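Local atomic coordinates of proliferating cell nuclear antigen (Entamoeba histolytica, PDB entry 3P91), a protein that probably encircles DNA as a ring-shaped sliding clamp of three subunits and raises the processivity of DNA polymerase delta during replication. Residues Ser137-Phe148 with Ala222-Ser233. Sequence-based numbering, arbitrary orientation.
Sequences SDAIITLSSAEF and APLADNVKLSLS
The Phe148 ring is met obliquely by two methyl groups of strand 227-232: Val228 CG1 packs at its root, 3.7 Å from Phe148 CB, while Leu230 CD2 comes to 3.8 Å from Phe148 CE1. Phe148 CG stands anti to the backbone N (chi1 -179°), carrying the ring from the start of helix 145-158 onto the face that carries Val228 and Leu230, where Met240 of strand 238-244 also touches it. On the same face Ile141 CD1 approaches Leu232 CD2 (4.2 Å), whereas on the other Ile140 CG2 rests against the aliphatic part of Lys229, 3.5 Å from its CD. Between the faces, strands 139-144 and 227-232 pair antiparallel. Ile141 and Leu230 exchange two backbone hydrogen bonds, and a classic beta bulge ends the ladder, Asp138 N and Ala139 N both donating to Leu232 O. At the start of helix 145-158, Ser145 OG donates to Ala225 O (2.6 Å) within the carbonyl plane, and Ser145 N donates to Asp226 O (2.9 Å). Ser144, at the N-cap, accepts from Glu147 N through OG. In this C-terminal clamp domain the ladder thus pairs the strands, while buried Ser145 ties the helix start to the loop before strand 227-232 and Phe148 packs on Val228 and Leu230.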
loop_
_atom_site.group_PDB
_atom_site.type_symbol
_atom_site.label_atom_id
_atom_site.label_comp_id
_atom_site.label_asym_id
_atom_site.label_seq_id
_atom_site.Cartn_x
_atom_site.Cartn_y
_atom_site.Cartn_z
ATOM N N SER A 137 23.124 -5.398 34.788
ATOM C CA SER A 137 22.547 -4.161 34.271
ATOM C C SER A 137 22.187 -3.173 35.372
ATOM O O SER A 137 21.913 -3.566 36.504
ATOM C CB SER A 137 21.335 -4.466 33.386
ATOM O OG SER A 137 20.387 -5.263 34.069
ATOM N N ASP A 138 22.205 -1.888 35.024
ATOM C CA ASP A 138 21.881 -0.800 35.949
ATOM C C ASP A 138 20.379 -0.562 36.035
ATOM O O ASP A 138 19.867 -0.131 37.064
ATOM C CB ASP A 138 22.575 0.492 35.517
ATOM C CG ASP A 138 24.081 0.449 35.715
ATOM O OD1 ASP A 138 24.804 1.053 34.888
ATOM O OD2 ASP A 138 24.542 -0.173 36.701
ATOM N N ALA A 139 19.680 -0.838 34.940
ATOM C CA ALA A 139 18.232 -0.688 34.895
ATOM C C ALA A 139 17.622 -1.623 33.868
ATOM O O ALA A 139 18.227 -1.907 32.835
ATOM C CB ALA A 139 17.854 0.750 34.587
ATOM N N ILE A 140 16.418 -2.102 34.164
ATOM C CA ILE A 140 15.695 -2.981 33.257
ATOM C C ILE A 140 14.354 -2.363 32.909
ATOM O O ILE A 140 13.489 -2.199 33.763
ATOM C CB ILE A 140 15.469 -4.374 33.869
ATOM C CG1 ILE A 140 16.807 -5.064 34.121
ATOM C CG2 ILE A 140 14.623 -5.213 32.952
ATOM C CD1 ILE A 140 16.684 -6.313 34.936
ATOM N N ILE A 141 14.187 -2.027 31.638
ATOM C CA ILE A 141 13.004 -1.318 31.200
ATOM C C ILE A 141 12.048 -2.210 30.441
ATOM O O ILE A 141 12.449 -2.958 29.560
ATOM C CB ILE A 141 13.390 -0.164 30.297
ATOM C CG1 ILE A 141 14.315 0.787 31.053
ATOM C CG2 ILE A 141 12.154 0.544 29.817
ATOM C CD1 ILE A 141 15.045 1.739 30.171
ATOM N N THR A 142 10.776 -2.119 30.793
ATOM C CA THR A 142 9.737 -2.870 30.112
ATOM C C THR A 142 8.703 -1.894 29.583
ATOM O O THR A 142 8.297 -0.968 30.279
ATOM C CB THR A 142 9.059 -3.875 31.044
ATOM O OG1 THR A 142 10.020 -4.849 31.477
ATOM C CG2 THR A 142 7.913 -4.562 30.329
ATOM N N LEU A 143 8.279 -2.114 28.347
ATOM C CA LEU A 143 7.512 -1.132 27.628
ATOM C C LEU A 143 6.828 -1.830 26.475
ATOM O O LEU A 143 7.342 -2.820 25.973
ATOM C CB LEU A 143 8.472 -0.076 27.104
ATOM C CG LEU A 143 8.089 0.588 25.790
ATOM C CD1 LEU A 143 6.839 1.461 25.942
ATOM C CD2 LEU A 143 9.254 1.404 25.287
ATOM N N SER A 144 5.665 -1.334 26.071
ATOM C CA SER A 144 4.995 -1.837 24.878
ATOM C C SER A 144 6.002 -1.946 23.741
ATOM O O SER A 144 6.693 -0.982 23.422
ATOM C CB SER A 144 3.842 -0.911 24.484
ATOM O OG SER A 144 3.446 -1.100 23.133
ATOM N N SER A 145 6.098 -3.124 23.138
ATOM C CA SER A 145 7.047 -3.342 22.057
ATOM C C SER A 145 6.640 -2.568 20.812
ATOM O O SER A 145 7.490 -2.159 20.020
ATOM C CB SER A 145 7.122 -4.826 21.723
ATOM O OG SER A 145 5.841 -5.317 21.372
ATOM N N ALA A 146 5.334 -2.378 20.640
ATOM C CA ALA A 146 4.806 -1.652 19.495
ATOM C C ALA A 146 5.068 -0.148 19.603
ATOM O O ALA A 146 5.326 0.515 18.598
ATOM C CB ALA A 146 3.323 -1.929 19.337
ATOM N N GLU A 147 5.001 0.387 20.818
ATOM C CA GLU A 147 5.333 1.792 21.040
ATOM C C GLU A 147 6.833 1.985 20.908
ATOM O O GLU A 147 7.296 3.007 20.409
ATOM C CB GLU A 147 4.860 2.269 22.414
ATOM N N PHE A 148 7.597 0.995 21.345
ATOM C CA PHE A 148 9.039 1.070 21.181
ATOM C C PHE A 148 9.445 1.020 19.709
ATOM O O PHE A 148 10.411 1.661 19.293
ATOM C CB PHE A 148 9.745 -0.038 21.952
ATOM C CG PHE A 148 11.233 0.023 21.836
ATOM C CD1 PHE A 148 11.944 1.029 22.466
ATOM C CD2 PHE A 148 11.922 -0.900 21.076
ATOM C CE1 PHE A 148 13.318 1.098 22.354
ATOM C CE2 PHE A 148 13.290 -0.832 20.957
ATOM C CZ PHE A 148 13.991 0.163 21.598
ATOM N N ALA A 222 8.891 -6.868 17.489
ATOM C CA ALA A 222 7.719 -6.579 18.316
ATOM C C ALA A 222 6.608 -7.632 18.251
ATOM O O ALA A 222 6.034 -7.983 19.274
ATOM C CB ALA A 222 7.164 -5.188 17.979
ATOM N N PRO A 223 6.296 -8.133 17.053
ATOM C CA PRO A 223 5.239 -9.143 16.917
ATOM C C PRO A 223 5.374 -10.344 17.863
ATOM O O PRO A 223 4.375 -10.992 18.168
ATOM C CB PRO A 223 5.394 -9.601 15.466
ATOM C CG PRO A 223 5.915 -8.404 14.765
ATOM C CD PRO A 223 6.854 -7.749 15.745
ATOM N N LEU A 224 6.581 -10.623 18.334
ATOM C CA LEU A 224 6.805 -11.790 19.182
ATOM C C LEU A 224 6.223 -11.645 20.573
ATOM O O LEU A 224 5.988 -12.639 21.258
ATOM C CB LEU A 224 8.297 -12.097 19.296
ATOM C CG LEU A 224 8.936 -12.902 18.171
ATOM C CD1 LEU A 224 10.419 -12.994 18.418
ATOM C CD2 LEU A 224 8.328 -14.286 18.079
ATOM N N ALA A 225 5.995 -10.411 20.999
ATOM C CA ALA A 225 5.673 -10.170 22.394
ATOM C C ALA A 225 5.049 -8.811 22.568
ATOM O O ALA A 225 5.462 -7.859 21.920
ATOM C CB ALA A 225 6.926 -10.267 23.224
ATOM N N ASP A 226 4.064 -8.718 23.454
ATOM C CA ASP A 226 3.363 -7.453 23.690
ATOM C C ASP A 226 4.300 -6.341 24.152
ATOM O O ASP A 226 4.188 -5.192 23.710
ATOM C CB ASP A 226 2.238 -7.641 24.709
ATOM C CG ASP A 226 0.963 -8.173 24.080
ATOM O OD1 ASP A 226 0.544 -7.626 23.035
ATOM O OD2 ASP A 226 0.388 -9.139 24.627
ATOM N N ASN A 227 5.221 -6.701 25.038
ATOM C CA ASN A 227 6.207 -5.772 25.565
ATOM C C ASN A 227 7.635 -6.128 25.147
ATOM O O ASN A 227 7.927 -7.271 24.805
ATOM C CB ASN A 227 6.109 -5.724 27.091
ATOM C CG ASN A 227 4.827 -5.063 27.574
ATOM O OD1 ASN A 227 4.420 -4.024 27.061
ATOM N ND2 ASN A 227 4.191 -5.661 28.569
ATOM N N VAL A 228 8.521 -5.137 25.165
ATOM C CA VAL A 228 9.944 -5.380 24.951
ATOM C C VAL A 228 10.700 -5.081 26.236
ATOM O O VAL A 228 10.371 -4.128 26.938
ATOM C CB VAL A 228 10.516 -4.514 23.813
ATOM C CG1 VAL A 228 10.307 -3.045 24.102
ATOM C CG2 VAL A 228 11.996 -4.823 23.604
ATOM N N LYS A 229 11.700 -5.897 26.554
ATOM C CA LYS A 229 12.513 -5.643 27.731
ATOM C C LYS A 229 13.947 -5.266 27.382
ATOM O O LYS A 229 14.681 -6.044 26.776
ATOM C CB LYS A 229 12.497 -6.831 28.689
ATOM C CG LYS A 229 12.917 -6.448 30.096
ATOM C CD LYS A 229 12.956 -7.639 31.011
ATOM C CE LYS A 229 14.160 -8.497 30.715
ATOM N NZ LYS A 229 14.368 -9.517 31.778
ATOM N N LEU A 230 14.335 -4.059 27.779
ATOM C CA LEU A 230 15.678 -3.570 27.553
ATOM C C LEU A 230 16.440 -3.574 28.865
ATOM O O LEU A 230 16.078 -2.870 29.809
ATOM C CB LEU A 230 15.639 -2.149 27.011
ATOM C CG LEU A 230 14.815 -1.803 25.771
ATOM C CD1 LEU A 230 13.338 -2.097 25.975
ATOM C CD2 LEU A 230 15.008 -0.331 25.444
ATOM N N SER A 231 17.499 -4.366 28.922
ATOM C CA SER A 231 18.372 -4.384 30.078
ATOM C C SER A 231 19.562 -3.488 29.803
ATOM O O SER A 231 20.366 -3.763 28.916
ATOM C CB SER A 231 18.822 -5.801 30.372
ATOM O OG SER A 231 17.718 -6.586 30.767
ATOM N N LEU A 232 19.673 -2.424 30.588
ATOM C CA LEU A 232 20.555 -1.304 30.283
ATOM C C LEU A 232 21.776 -1.189 31.209
ATOM O O LEU A 232 21.642 -1.194 32.429
ATOM C CB LEU A 232 19.732 -0.014 30.334
ATOM C CG LEU A 232 20.310 1.297 29.800
ATOM C CD1 LEU A 232 20.864 1.093 28.406
ATOM C CD2 LEU A 232 19.227 2.363 29.797
ATOM N N SER A 233 22.961 -1.082 30.609
ATOM C CA SER A 233 24.206 -0.853 31.338
ATOM C C SER A 233 25.025 0.230 30.632
ATOM O O SER A 233 24.971 0.353 29.409
ATOM C CB SER A 233 25.034 -2.132 31.405
ATOM O OG SER A 233 24.248 -3.239 31.790
#